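Local structure of Tat (Twin-arginine translocation) pathway signal sequence containing protein (Mycobacterium tuberculosis, 5IMU) at residues 23-28 / 58-62; 29-35 / 89-95; 43-47 / 64-68; 51-57 / 208-212; 134-138 / 183-188. The protein is of unknown function, a conserved mycobacterial protein with a twin-arginine signal sequence, represented here by its C-terminal fragment with an alpha/beta/alpha sandwich and a helical bundle. One frame throughout, in Å; residues are numbered along the deposited sequence.

Contact 1: 23-28 / 58-62; sequences AVARQE and HVRLP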
# COMPACT_ATOMS: atom_id res chain seq x y z
N ALA A 23 -13.73 2.01 -4.93
CA ALA A 23 -13.29 3.15 -4.13
C ALA A 23 -11.78 3.35 -4.20
O ALA A 23 -11.30 4.48 -4.30
CB ALA A 23 -13.75 2.98 -2.68
N VAL A 24 -11.02 2.25 -4.14
CA VAL A 24 -9.57 2.40 -4.28
C VAL A 24 -9.19 2.51 -5.75
O VAL A 24 -8.21 3.19 -6.09
CB VAL A 24 -8.83 1.24 -3.60
CG1 VAL A 24 -9.02 1.30 -2.09
CG2 VAL A 24 -9.28 -0.10 -4.15
N ALA A 25 -9.95 1.87 -6.65
CA ALA A 25 -9.60 1.90 -8.06
C ALA A 25 -9.71 3.30 -8.64
O ALA A 25 -8.87 3.72 -9.44
CB ALA A 25 -10.48 0.92 -8.84
N ARG A 26 -10.73 4.06 -8.24
CA ARG A 26 -10.84 5.41 -8.78
C ARG A 26 -9.74 6.32 -8.27
O ARG A 26 -9.42 7.31 -8.94
CB ARG A 26 -12.22 6.01 -8.49
CG ARG A 26 -12.46 6.43 -7.05
CD ARG A 26 -13.77 7.21 -6.96
NE ARG A 26 -14.87 6.49 -7.59
CZ ARG A 26 -15.68 5.65 -6.96
NH1 ARG A 26 -15.52 5.44 -5.66
NH2 ARG A 26 -16.65 5.04 -7.62
N GLN A 27 -9.13 6.01 -7.13
CA GLN A 27 -7.97 6.76 -6.66
C GLN A 27 -6.72 6.40 -7.46
O GLN A 27 -5.87 7.26 -7.71
CB GLN A 27 -7.72 6.50 -5.18
CG GLN A 27 -8.84 6.98 -4.26
CD GLN A 27 -8.55 6.69 -2.80
OE1 GLN A 27 -7.73 7.36 -2.18
NE2 GLN A 27 -9.22 5.68 -2.25
N GLU A 28 -6.58 5.13 -7.85
CA GLU A 28 -5.44 4.68 -8.66
C GLU A 28 -5.90 3.60 -9.62
O GLU A 28 -5.79 2.40 -9.34
CB GLU A 28 -4.30 4.17 -7.77
CG GLU A 28 -3.06 3.82 -8.57
CD GLU A 28 -2.69 4.93 -9.54
OE1 GLU A 28 -2.14 5.95 -9.07
OE2 GLU A 28 -2.97 4.80 -10.75
N HIS A 58 -0.52 6.81 -1.62
CA HIS A 58 -1.44 7.82 -2.12
C HIS A 58 -2.87 7.30 -2.26
O HIS A 58 -3.75 8.06 -2.69
CB HIS A 58 -0.95 8.38 -3.46
CG HIS A 58 -0.99 7.40 -4.59
ND1 HIS A 58 -0.17 6.29 -4.64
CD2 HIS A 58 -1.74 7.37 -5.72
CE1 HIS A 58 -0.42 5.61 -5.75
NE2 HIS A 58 -1.37 6.24 -6.42
N VAL A 59 -3.12 6.04 -1.91
CA VAL A 59 -4.46 5.46 -1.95
C VAL A 59 -4.99 5.39 -0.52
O VAL A 59 -4.38 4.76 0.34
CB VAL A 59 -4.45 4.07 -2.60
CG1 VAL A 59 -5.83 3.42 -2.48
CG2 VAL A 59 -4.04 4.18 -4.06
N ARG A 60 -6.12 6.05 -0.28
CA ARG A 60 -6.80 5.97 1.01
C ARG A 60 -7.77 4.80 1.01
O ARG A 60 -8.44 4.53 0.00
CB ARG A 60 -7.55 7.28 1.31
CG ARG A 60 -6.68 8.52 1.20
CD ARG A 60 -5.57 8.50 2.24
NE ARG A 60 -6.08 8.78 3.58
CZ ARG A 60 -5.44 8.45 4.70
NH1 ARG A 60 -4.28 7.81 4.64
NH2 ARG A 60 -5.97 8.74 5.88
N LEU A 61 -7.83 4.08 2.15
CA LEU A 61 -8.53 2.80 2.24
C LEU A 61 -9.91 2.96 2.86
O LEU A 61 -10.09 3.74 3.80
CB LEU A 61 -7.72 1.81 3.07
CG LEU A 61 -6.38 1.40 2.44
CD1 LEU A 61 -5.54 0.60 3.42
CD2 LEU A 61 -6.61 0.62 1.16
N PRO A 62 -10.90 2.22 2.34
CA PRO A 62 -12.22 2.21 2.97
C PRO A 62 -12.16 1.61 4.37
O PRO A 62 -11.23 0.90 4.75
CB PRO A 62 -13.06 1.33 2.03
CG PRO A 62 -12.37 1.42 0.72
CD PRO A 62 -10.90 1.54 1.04
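With CG anti to its carbonyl carbon (chi1 -63°) and the chain extended beyond it, Q27 carries its amide straight from the last turn of helix 6-27 to the backbone of R60. E28 does otherwise: CG lies anti to the backbone N, and a bend at chi2 (49°) brings the carboxylate to the rim of the H58 ring. The Q27 amide works as a two-sided partner for the peptide chain. Its OE1 accepts from R60 N at 2.8 Å, while NE2 donates to R60 O at 2.6 Å, lying in the carbonyl plane on a lone pair. NE2 also donates to A23 O at 3.2 Å, one turn back in its own helix, from above that carbonyl plane. Three bonds thus fix the rotation of the amide. At the far end, H58 NE2 donates within its ring plane to the anti lone pair of E28 OE1 (2.8 Å), and the methyl V59 CG2 lies over the centre of one imidazole face and touches E28 CB. Toward A23 and P62 the contact turns apolar: V24 CG1 meets P62 CD at 3.7 Å and V59 CG1 at 3.9 Å, crossing both side chains at about a right angle, and A23 CB rests on P62 CG. The segment 58-62, in the loop between strands 44-48 and 65-67, is in this way joined to the helix end within the DUF5632 region. E28 OE2 also forms a salt bridge with R30, so the carboxylate serves two basic partners, a setting that would be expected to favour its ionised form.

Contact 2: 29-35 / 89-95; sequences PRISWAA and VAAHESN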
# COMPACT_ATOMS: atom_id res chain seq x y z
N PRO A 29 -6.42 3.99 -10.79
CA PRO A 29 -6.97 3.01 -11.73
C PRO A 29 -5.94 2.31 -12.60
O PRO A 29 -6.30 1.36 -13.31
CB PRO A 29 -7.93 3.85 -12.59
CG PRO A 29 -7.30 5.21 -12.59
CD PRO A 29 -6.64 5.38 -11.24
N ARG A 30 -4.68 2.73 -12.56
CA ARG A 30 -3.66 2.17 -13.44
C ARG A 30 -3.16 0.81 -12.99
O ARG A 30 -2.36 0.20 -13.71
CB ARG A 30 -2.49 3.15 -13.56
CG ARG A 30 -2.88 4.49 -14.18
CD ARG A 30 -1.72 5.48 -14.16
NE ARG A 30 -1.49 6.04 -12.83
CZ ARG A 30 -0.53 6.90 -12.54
NH1 ARG A 30 0.31 7.31 -13.49
NH2 ARG A 30 -0.40 7.36 -11.30
N ILE A 31 -3.59 0.31 -11.83
CA ILE A 31 -3.18 -1.00 -11.33
C ILE A 31 -4.43 -1.81 -11.00
O ILE A 31 -5.52 -1.27 -10.80
CB ILE A 31 -2.26 -0.89 -10.10
CG1 ILE A 31 -3.01 -0.30 -8.92
CG2 ILE A 31 -1.03 -0.06 -10.43
CD1 ILE A 31 -2.13 -0.04 -7.71
N SER A 32 -4.25 -3.13 -10.92
CA SER A 32 -5.37 -4.03 -10.67
C SER A 32 -5.62 -4.17 -9.17
O SER A 32 -4.69 -4.19 -8.36
CB SER A 32 -5.09 -5.40 -11.28
OG SER A 32 -5.09 -5.33 -12.70
N TRP A 33 -6.90 -4.28 -8.81
CA TRP A 33 -7.33 -4.41 -7.43
C TRP A 33 -8.30 -5.57 -7.29
O TRP A 33 -8.96 -5.97 -8.26
CB TRP A 33 -8.03 -3.14 -6.92
CG TRP A 33 -7.20 -1.89 -6.93
CD1 TRP A 33 -7.10 -0.98 -7.95
CD2 TRP A 33 -6.39 -1.38 -5.86
NE1 TRP A 33 -6.26 0.05 -7.58
CE2 TRP A 33 -5.82 -0.18 -6.30
CE3 TRP A 33 -6.10 -1.84 -4.57
CZ2 TRP A 33 -4.96 0.58 -5.50
CZ3 TRP A 33 -5.25 -1.09 -3.78
CH2 TRP A 33 -4.69 0.11 -4.25
N ALA A 34 -8.41 -6.10 -6.07
CA ALA A 34 -9.42 -7.10 -5.76
C ALA A 34 -9.74 -7.05 -4.27
O ALA A 34 -8.89 -6.71 -3.45
CB ALA A 34 -8.97 -8.51 -6.15
N ALA A 35 -10.98 -7.39 -3.94
CA ALA A 35 -11.42 -7.51 -2.56
C ALA A 35 -12.26 -8.77 -2.39
O ALA A 35 -13.02 -9.14 -3.29
CB ALA A 35 -12.21 -6.29 -2.09
N VAL A 89 -15.95 -12.39 -4.35
CA VAL A 89 -14.83 -11.70 -4.99
C VAL A 89 -15.35 -10.55 -5.85
O VAL A 89 -16.37 -10.69 -6.54
CB VAL A 89 -13.99 -12.66 -5.87
CG1 VAL A 89 -12.81 -11.92 -6.49
CG2 VAL A 89 -13.51 -13.85 -5.07
N ALA A 90 -14.65 -9.42 -5.79
CA ALA A 90 -14.80 -8.33 -6.75
C ALA A 90 -13.41 -7.85 -7.15
O ALA A 90 -12.46 -7.97 -6.38
CB ALA A 90 -15.63 -7.17 -6.18
N ALA A 91 -13.30 -7.29 -8.35
CA ALA A 91 -11.99 -6.90 -8.86
C ALA A 91 -12.11 -5.72 -9.81
O ALA A 91 -13.20 -5.32 -10.24
CB ALA A 91 -11.29 -8.07 -9.55
N HIS A 92 -10.95 -5.16 -10.14
CA HIS A 92 -10.79 -4.07 -11.10
C HIS A 92 -9.54 -4.36 -11.91
O HIS A 92 -8.47 -4.57 -11.34
CB HIS A 92 -10.67 -2.72 -10.39
CG HIS A 92 -10.09 -1.62 -11.24
ND1 HIS A 92 -10.86 -0.80 -12.03
CD2 HIS A 92 -8.81 -1.21 -11.40
CE1 HIS A 92 -10.08 0.07 -12.65
NE2 HIS A 92 -8.83 -0.16 -12.28
N GLU A 93 -9.67 -4.39 -13.23
CA GLU A 93 -8.52 -4.57 -14.10
C GLU A 93 -7.88 -3.22 -14.39
O GLU A 93 -8.58 -2.23 -14.60
CB GLU A 93 -8.91 -5.26 -15.41
CG GLU A 93 -7.73 -5.60 -16.32
CD GLU A 93 -6.79 -6.65 -15.74
OE1 GLU A 93 -7.19 -7.35 -14.79
OE2 GLU A 93 -5.66 -6.77 -16.25
N SER A 94 -6.55 -3.19 -14.39
CA SER A 94 -5.81 -1.95 -14.57
C SER A 94 -6.26 -1.22 -15.83
O SER A 94 -6.43 -1.83 -16.89
CB SER A 94 -4.31 -2.25 -14.64
OG SER A 94 -4.01 -3.10 -15.73
N ASN A 95 -6.49 0.09 -15.68
CA ASN A 95 -6.84 1.04 -16.74
C ASN A 95 -8.31 0.97 -17.15
O ASN A 95 -8.70 1.65 -18.11
CB ASN A 95 -5.94 0.88 -17.97
CG ASN A 95 -4.49 1.17 -17.67
OD1 ASN A 95 -4.16 2.17 -17.02
ND2 ASN A 95 -3.60 0.30 -18.13
O HOH W 1 -1.43 0.45 -16.18
O HOH W 2 -2.88 -6.14 -14.28
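Backbone hydrogen bonds join W33 to H92 and A35 to A90 in both directions; W33 N reaches H92 O at 3.0 Å, in the carbonyl plane, and A35 N reaches A90 O at 2.9 Å. Between these hydrogen-bonded pairs lies the non-hydrogen-bonded pair A34 and A91, whose CB atoms are 4.1 Å apart. Past the strand ends, side chains join in the polar contacts. P29 O takes two donors from opposite faces of its plane: N95 N at 2.7 Å and H92 NE2 at 3.1 Å, the latter almost straight (178°) and within the imidazole plane. The histidine reaches this carbonyl because its CG stands anti to the backbone N (chi1 162°). S94 N donates to S32 OG at 3.1 Å. The pairing sets strand 33-37 against strand 88-92, an outermost strand of the four-stranded mixed sheet, with helix 6-27 packed on the side of W33, A35, A90 and H92 and helix 79-83 touching A34 on the other. In the one aromatic contact, H92 CD2 comes to the edge of the W33 indole at 3.9 Å from W33 CD1, the five-membered ring of W33 and the imidazole lying oblique to each other at 47°; the indole NE1 itself bonds to E28 O. One water bridges R30 O and N95 ND2. R30 crosses N95 at a slant, its CB and CG near N95 OD1, and its guanidinium forms salt bridges with E28 and E172.

Contact 3: 43-47 / 64-68; sequences TTLLV and NVTLL. With K (potassium ion), chain B.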
# COMPACT_ATOMS: atom_id res chain seq x y z
N THR A 43 -14.23 -10.52 7.76
CA THR A 43 -12.94 -10.01 7.31
C THR A 43 -13.00 -9.74 5.81
O THR A 43 -13.18 -10.66 5.01
CB THR A 43 -11.82 -10.99 7.62
OG1 THR A 43 -11.76 -11.22 9.04
CG2 THR A 43 -10.48 -10.44 7.15
N THR A 44 -12.84 -8.47 5.43
CA THR A 44 -12.76 -8.07 4.03
C THR A 44 -11.30 -7.80 3.68
O THR A 44 -10.69 -6.87 4.21
CB THR A 44 -13.62 -6.83 3.76
OG1 THR A 44 -14.98 -7.10 4.11
CG2 THR A 44 -13.55 -6.44 2.29
N LEU A 45 -10.75 -8.62 2.78
CA LEU A 45 -9.36 -8.53 2.38
C LEU A 45 -9.25 -7.73 1.09
O LEU A 45 -10.02 -7.96 0.14
CB LEU A 45 -8.77 -9.93 2.18
CG LEU A 45 -7.32 -10.02 1.69
CD1 LEU A 45 -6.36 -9.49 2.75
CD2 LEU A 45 -6.98 -11.46 1.33
N LEU A 46 -8.31 -6.78 1.04
CA LEU A 46 -8.11 -5.92 -0.11
C LEU A 46 -6.67 -6.03 -0.59
O LEU A 46 -5.73 -5.95 0.22
CB LEU A 46 -8.43 -4.46 0.24
CG LEU A 46 -8.18 -3.44 -0.88
CD1 LEU A 46 -9.07 -3.72 -2.08
CD2 LEU A 46 -8.40 -2.03 -0.37
N VAL A 47 -6.49 -6.22 -1.90
CA VAL A 47 -5.16 -6.43 -2.47
C VAL A 47 -5.02 -5.65 -3.78
O VAL A 47 -6.00 -5.33 -4.45
CB VAL A 47 -4.87 -7.92 -2.74
CG1 VAL A 47 -5.01 -8.75 -1.46
CG2 VAL A 47 -5.76 -8.46 -3.84
N ASN A 64 -12.70 -0.66 7.59
CA ASN A 64 -12.84 -2.06 7.96
C ASN A 64 -12.31 -3.03 6.91
O ASN A 64 -12.86 -4.11 6.73
CB ASN A 64 -14.30 -2.40 8.28
CG ASN A 64 -14.96 -1.37 9.17
OD1 ASN A 64 -16.09 -0.95 8.91
ND2 ASN A 64 -14.26 -0.95 10.21
N VAL A 65 -11.24 -2.67 6.20
CA VAL A 65 -10.60 -3.62 5.30
C VAL A 65 -9.34 -4.16 5.97
O VAL A 65 -8.73 -3.50 6.82
CB VAL A 65 -10.27 -3.01 3.92
CG1 VAL A 65 -11.54 -2.51 3.24
CG2 VAL A 65 -9.23 -1.90 4.05
N THR A 66 -8.97 -5.38 5.59
CA THR A 66 -7.78 -6.05 6.10
C THR A 66 -6.82 -6.27 4.95
O THR A 66 -7.24 -6.52 3.82
CB THR A 66 -8.15 -7.39 6.77
OG1 THR A 66 -9.03 -7.14 7.88
CG2 THR A 66 -6.92 -8.12 7.26
N LEU A 67 -5.52 -6.18 5.24
CA LEU A 67 -4.49 -6.30 4.22
C LEU A 67 -3.71 -7.60 4.40
O LEU A 67 -3.68 -8.19 5.48
CB LEU A 67 -3.53 -5.11 4.28
CG LEU A 67 -4.17 -3.72 4.23
CD1 LEU A 67 -3.12 -2.63 4.42
CD2 LEU A 67 -4.93 -3.52 2.93
N LEU A 68 -3.09 -8.04 3.31
CA LEU A 68 -2.16 -9.16 3.40
C LEU A 68 -0.99 -8.79 4.29
O LEU A 68 -0.48 -7.66 4.25
CB LEU A 68 -1.65 -9.56 2.01
CG LEU A 68 -2.62 -10.20 1.01
CD1 LEU A 68 -1.93 -10.34 -0.34
CD2 LEU A 68 -3.10 -11.55 1.50
K K B . -11.76 -6.72 7.52
O HOH W 3 -15.20 -6.08 6.60
O HOH W 4 -3.06 -6.61 0.88
O HOH W 5 -12.77 -7.16 10.27
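L45 and V47 meet L68 in the tightly packed end of this contact, whereas at the other T44, N64 and T66 line a potassium site with bound water, T43 lying beside it. On the apolar side, V47 CG1 touches L68 CD1 at 3.6 Å, and L45 CD2 meets L68 CD2 at 3.9 Å, the two leucine side chains crossing at about a right angle. A chi1 of 178° swings the L45 chain away from its own N and across to the other strand, where CD1 lies against T66 O. L67 CD2 comes up to L46 O. Strands 44-48 and 65-67 run in the same general direction but splay by 54°, and only L45 and T66 form a sound parallel bridge. The bonds that hold the strands centre on T66: its N donates to T44 O at 2.7 Å, and its O accepts from L46 N at 3.0 Å. This makes the short strand 65-67 a weakly bonded outermost member of the mixed sheet. A water bridges L46 O and L68 N where the backbones part. Toward solvent, the potassium ion is bound by T66 OG1 at 2.8 Å, by N64 O at 2.9 Å and by a water. T66 OG1 is at the same time brushed by the methyl T43 CG2. T44 OG1 donates to a second water, which in turn donates to N64 O, so this carbonyl receives both the ion and a hydrogen bond. T44 OG1 is further bonded to R16 of helix 6-27, and T43 OG1 to D40.

Contact 4: 51-57 / 208-212; sequences AGGWIPP and YHLAW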
# COMPACT_ATOMS: atom_id res chain seq x y z
N ALA A 51 2.87 -5.02 -5.59
CA ALA A 51 4.04 -5.54 -4.88
C ALA A 51 3.66 -6.48 -3.74
O ALA A 51 3.92 -6.18 -2.57
CB ALA A 51 4.88 -4.38 -4.34
N GLY A 52 3.05 -7.62 -4.08
CA GLY A 52 2.84 -8.69 -3.12
C GLY A 52 1.83 -8.43 -2.03
O GLY A 52 1.77 -9.20 -1.07
N GLY A 53 1.03 -7.37 -2.13
CA GLY A 53 0.05 -7.02 -1.11
C GLY A 53 0.25 -5.66 -0.49
O GLY A 53 -0.61 -5.21 0.28
N TRP A 54 1.36 -4.99 -0.79
CA TRP A 54 1.58 -3.63 -0.32
C TRP A 54 0.59 -2.67 -0.98
O TRP A 54 0.24 -2.83 -2.15
CB TRP A 54 3.02 -3.23 -0.65
CG TRP A 54 3.44 -1.84 -0.25
CD1 TRP A 54 3.69 -1.38 1.01
CD2 TRP A 54 3.71 -0.75 -1.14
NE1 TRP A 54 4.07 -0.06 0.96
CE2 TRP A 54 4.10 0.35 -0.35
CE3 TRP A 54 3.66 -0.59 -2.53
CZ2 TRP A 54 4.43 1.59 -0.90
CZ3 TRP A 54 3.98 0.64 -3.08
CH2 TRP A 54 4.36 1.71 -2.26
N ILE A 55 0.12 -1.70 -0.21
CA ILE A 55 -0.80 -0.68 -0.70
C ILE A 55 -0.06 0.64 -0.76
O ILE A 55 0.49 1.09 0.26
CB ILE A 55 -2.05 -0.57 0.19
CG1 ILE A 55 -2.69 -1.94 0.42
CG2 ILE A 55 -3.07 0.38 -0.44
CD1 ILE A 55 -3.03 -2.69 -0.86
N PRO A 56 0.01 1.31 -1.92
CA PRO A 56 0.81 2.52 -2.03
C PRO A 56 0.23 3.65 -1.18
O PRO A 56 -0.98 3.67 -0.90
CB PRO A 56 0.76 2.86 -3.53
CG PRO A 56 -0.49 2.20 -4.02
CD PRO A 56 -0.61 0.94 -3.21
N PRO A 57 1.06 4.61 -0.77
CA PRO A 57 0.59 5.61 0.22
C PRO A 57 -0.46 6.57 -0.31
O PRO A 57 -1.24 7.10 0.49
CB PRO A 57 1.88 6.35 0.61
CG PRO A 57 3.01 5.52 0.10
CD PRO A 57 2.48 4.79 -1.10
N TYR A 208 5.00 0.23 8.80
CA TYR A 208 4.34 -0.51 7.73
C TYR A 208 5.20 -0.53 6.47
O TYR A 208 5.41 -1.59 5.87
CB TYR A 208 2.97 0.12 7.44
CG TYR A 208 2.26 -0.39 6.20
CD1 TYR A 208 1.40 -1.48 6.26
CD2 TYR A 208 2.42 0.25 4.98
CE1 TYR A 208 0.74 -1.93 5.12
CE2 TYR A 208 1.77 -0.19 3.84
CZ TYR A 208 0.93 -1.28 3.92
OH TYR A 208 0.27 -1.73 2.79
N HIS A 209 5.71 0.63 6.05
CA HIS A 209 6.48 0.69 4.82
C HIS A 209 7.84 0.03 4.97
O HIS A 209 8.33 -0.61 4.03
CB HIS A 209 6.63 2.14 4.37
CG HIS A 209 5.35 2.76 3.89
ND1 HIS A 209 4.64 2.26 2.82
CD2 HIS A 209 4.65 3.83 4.34
CE1 HIS A 209 3.56 3.00 2.63
NE2 HIS A 209 3.54 3.96 3.53
N LEU A 210 8.46 0.16 6.14
CA LEU A 210 9.75 -0.48 6.37
C LEU A 210 9.63 -2.00 6.37
O LEU A 210 10.49 -2.70 5.82
CB LEU A 210 10.36 -0.00 7.68
CG LEU A 210 11.86 0.29 7.75
CD1 LEU A 210 12.43 -0.13 9.10
CD2 LEU A 210 12.63 -0.35 6.60
N ALA A 211 8.57 -2.53 6.99
CA ALA A 211 8.36 -3.98 6.99
C ALA A 211 8.17 -4.50 5.57
O ALA A 211 8.73 -5.54 5.20
CB ALA A 211 7.16 -4.34 7.86
N TRP A 212 7.38 -3.79 4.76
CA TRP A 212 7.17 -4.23 3.38
C TRP A 212 8.43 -4.07 2.54
O TRP A 212 8.64 -4.83 1.59
CB TRP A 212 6.01 -3.46 2.76
CG TRP A 212 4.69 -4.11 3.03
CD1 TRP A 212 3.76 -3.74 3.95
CD2 TRP A 212 4.17 -5.27 2.37
NE1 TRP A 212 2.68 -4.60 3.90
CE2 TRP A 212 2.91 -5.55 2.93
CE3 TRP A 212 4.64 -6.10 1.34
CZ2 TRP A 212 2.12 -6.61 2.51
CZ3 TRP A 212 3.86 -7.16 0.93
CH2 TRP A 212 2.61 -7.41 1.51
O HOH W 6 -0.48 -4.03 2.80
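An aromatic cluster of W54, Y208, H209 and W212 joins the loop after strand 44-48 to helix 203-216, and so the DUF5632 part of the chain to the DUF5631 part. W54 is inserted among the three helix residues. Its indole NE1 donates to H209 ND1 at 3.0 Å, the bond lying in both ring planes, which means that ND1 acts as acceptor. The two rings meet rim to rim. W54 CB stands over the face of the W212 six-membered ring, a CH-pi contact of 4.1 Å to the centroid, while W54 CD1 touches W212 CG at 3.5 Å. Against Y208 the W54 ring is nearly parallel but slid away, with W54 CD1 to Y208 CE2 at 3.6 Å. The tyrosine hydroxyl instead serves the backbone: I55 N donates to Y208 OH at 3.0 Å. A water donates to G53 O and also lies doubtfully close to this hydroxyl. Ahead of W54 the chain makes a type I' turn from A51, whose glycines G52 and G53 adopt positive phi; G52 O comes to the edge of W212 near CH2 at 3.3 Å. P57 CG packs on H209 CE1 at 3.6 Å. Around this core, W189 of helix 183-199 meets W54 edge-to-face and touches P56 and P57, M190 of the same helix also touches W54, and L67 of strand 65-67 packs against I55 and Y208.

Contact 5: 134-138 / 183-188; sequences RRDSL and LTAVGD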
# COMPACT_ATOMS: atom_id res chain seq x y z
N ARG A 134 22.66 1.08 2.20
CA ARG A 134 22.99 0.03 1.25
C ARG A 134 22.26 0.15 -0.09
O ARG A 134 22.45 -0.70 -0.96
CB ARG A 134 22.70 -1.34 1.88
CG ARG A 134 23.58 -1.66 3.08
CD ARG A 134 23.25 -3.01 3.71
NE ARG A 134 23.42 -4.12 2.78
CZ ARG A 134 23.31 -5.40 3.12
NH1 ARG A 134 23.03 -5.74 4.37
NH2 ARG A 134 23.49 -6.35 2.20
N ARG A 135 21.45 1.19 -0.28
CA ARG A 135 20.64 1.35 -1.49
C ARG A 135 21.24 2.44 -2.36
O ARG A 135 21.14 3.63 -2.03
CB ARG A 135 19.19 1.68 -1.13
CG ARG A 135 18.24 1.59 -2.31
CD ARG A 135 18.08 0.15 -2.76
NE ARG A 135 16.82 -0.06 -3.46
CZ ARG A 135 16.19 -1.23 -3.53
NH1 ARG A 135 16.69 -2.29 -2.92
NH2 ARG A 135 15.04 -1.33 -4.19
N ASP A 136 21.82 2.05 -3.50
CA ASP A 136 22.54 3.01 -4.33
C ASP A 136 21.59 3.92 -5.10
O ASP A 136 21.98 5.03 -5.48
CB ASP A 136 23.46 2.27 -5.31
CG ASP A 136 24.55 3.16 -5.87
OD1 ASP A 136 25.17 3.91 -5.09
OD2 ASP A 136 24.79 3.11 -7.10
N SER A 137 20.35 3.49 -5.34
CA SER A 137 19.45 4.18 -6.25
C SER A 137 18.66 5.31 -5.60
O SER A 137 17.94 6.02 -6.30
CB SER A 137 18.48 3.18 -6.88
OG SER A 137 17.79 2.44 -5.88
N LEU A 138 18.79 5.51 -4.29
CA LEU A 138 18.01 6.52 -3.59
C LEU A 138 18.45 7.93 -4.00
O LEU A 138 19.61 8.15 -4.35
CB LEU A 138 18.16 6.36 -2.08
CG LEU A 138 17.02 5.82 -1.21
CD1 LEU A 138 15.94 5.11 -2.02
CD2 LEU A 138 17.58 4.90 -0.13
N LEU A 183 10.85 -4.16 -9.21
CA LEU A 183 10.70 -4.13 -7.76
C LEU A 183 11.77 -3.29 -7.09
O LEU A 183 11.57 -2.82 -5.96
CB LEU A 183 10.74 -5.55 -7.18
CG LEU A 183 9.54 -6.46 -7.39
CD1 LEU A 183 9.65 -7.64 -6.44
CD2 LEU A 183 8.22 -5.73 -7.17
N THR A 184 12.91 -3.10 -7.76
CA THR A 184 13.92 -2.16 -7.28
C THR A 184 13.33 -0.78 -7.05
O THR A 184 13.51 -0.18 -5.98
CB THR A 184 15.07 -2.10 -8.29
OG1 THR A 184 15.97 -3.19 -8.07
CG2 THR A 184 15.82 -0.78 -8.18
N ALA A 185 12.61 -0.25 -8.05
CA ALA A 185 12.01 1.07 -7.91
C ALA A 185 10.89 1.07 -6.88
O ALA A 185 10.68 2.08 -6.20
CB ALA A 185 11.49 1.56 -9.26
N VAL A 186 10.17 -0.05 -6.74
CA VAL A 186 9.14 -0.14 -5.72
C VAL A 186 9.76 -0.07 -4.33
O VAL A 186 9.23 0.61 -3.43
CB VAL A 186 8.31 -1.42 -5.91
CG1 VAL A 186 7.35 -1.61 -4.75
CG2 VAL A 186 7.55 -1.38 -7.22
N GLY A 187 10.88 -0.75 -4.13
CA GLY A 187 11.57 -0.68 -2.85
C GLY A 187 11.98 0.74 -2.49
O GLY A 187 11.82 1.16 -1.34
N ASP A 188 12.49 1.49 -3.46
CA ASP A 188 12.82 2.89 -3.23
C ASP A 188 11.58 3.68 -2.82
O ASP A 188 11.62 4.49 -1.89
CB ASP A 188 13.44 3.50 -4.49
CG ASP A 188 14.85 3.00 -4.74
OD1 ASP A 188 15.29 2.07 -4.03
OD2 ASP A 188 15.52 3.53 -5.65
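The D188 carboxylate is gripped from the loop by two groups: S137 OG donates to the syn lone pair of OD2 at 2.5 Å, and R135 NE forms a salt bridge with OD1 at 2.7 Å. Both donors come from a type I beta turn, R135 to L138, which links helices 124-133 and 140-151 in the DUF5631 helical region and here meets the first turns of helix 183-199. The R135 chain leaves its backbone N on the far side (chi1 -169°) and then bends at chi2, which brings the guanidinium edge to the helix, facing T184 O. Its NH2 donates to T184 O at 2.6 Å, in the carbonyl plane and on a lone pair, although with a bent N-H angle of 137°. The same carbonyl accepts the helical bond from D188 N, so one oxygen serves both the helix and the loop. Guanidinium and carboxylate planes are turned 59° apart, and NE meets OD1 nearly head-on to its C-O bond rather than in a paired, two-pronged bridge. The two donors would be expected to keep D188 ionised. From the same turn, L138 lays a methyl against the aspartate, L138 CD1 lying 3.6 Å from D188 CG.

Contacts 1, 2 and 3 lie within the DUF5632 region, with centres 11 to 14 Å apart; contacts 2 and 3 belong to the mixed sheet, on which helix 6-27, carrying contact 1, is packed. Contacts 2 and 3 meet where strands 33-37 and 44-48 are neighbours, contact 3 being nested along the chain in the loop that contact 2 closes. Contact 1 alternates with both and ties the helix end to the loop before strand 65-67. Contact 4, about 13 Å from contact 3 between centres, joins that loop to helix 203-216 and so brings the two family regions together. Contact 5, nested within contact 4 and about 14 Å from its centre, belongs to the helical DUF5631 part and touches none of contacts 1 to 3.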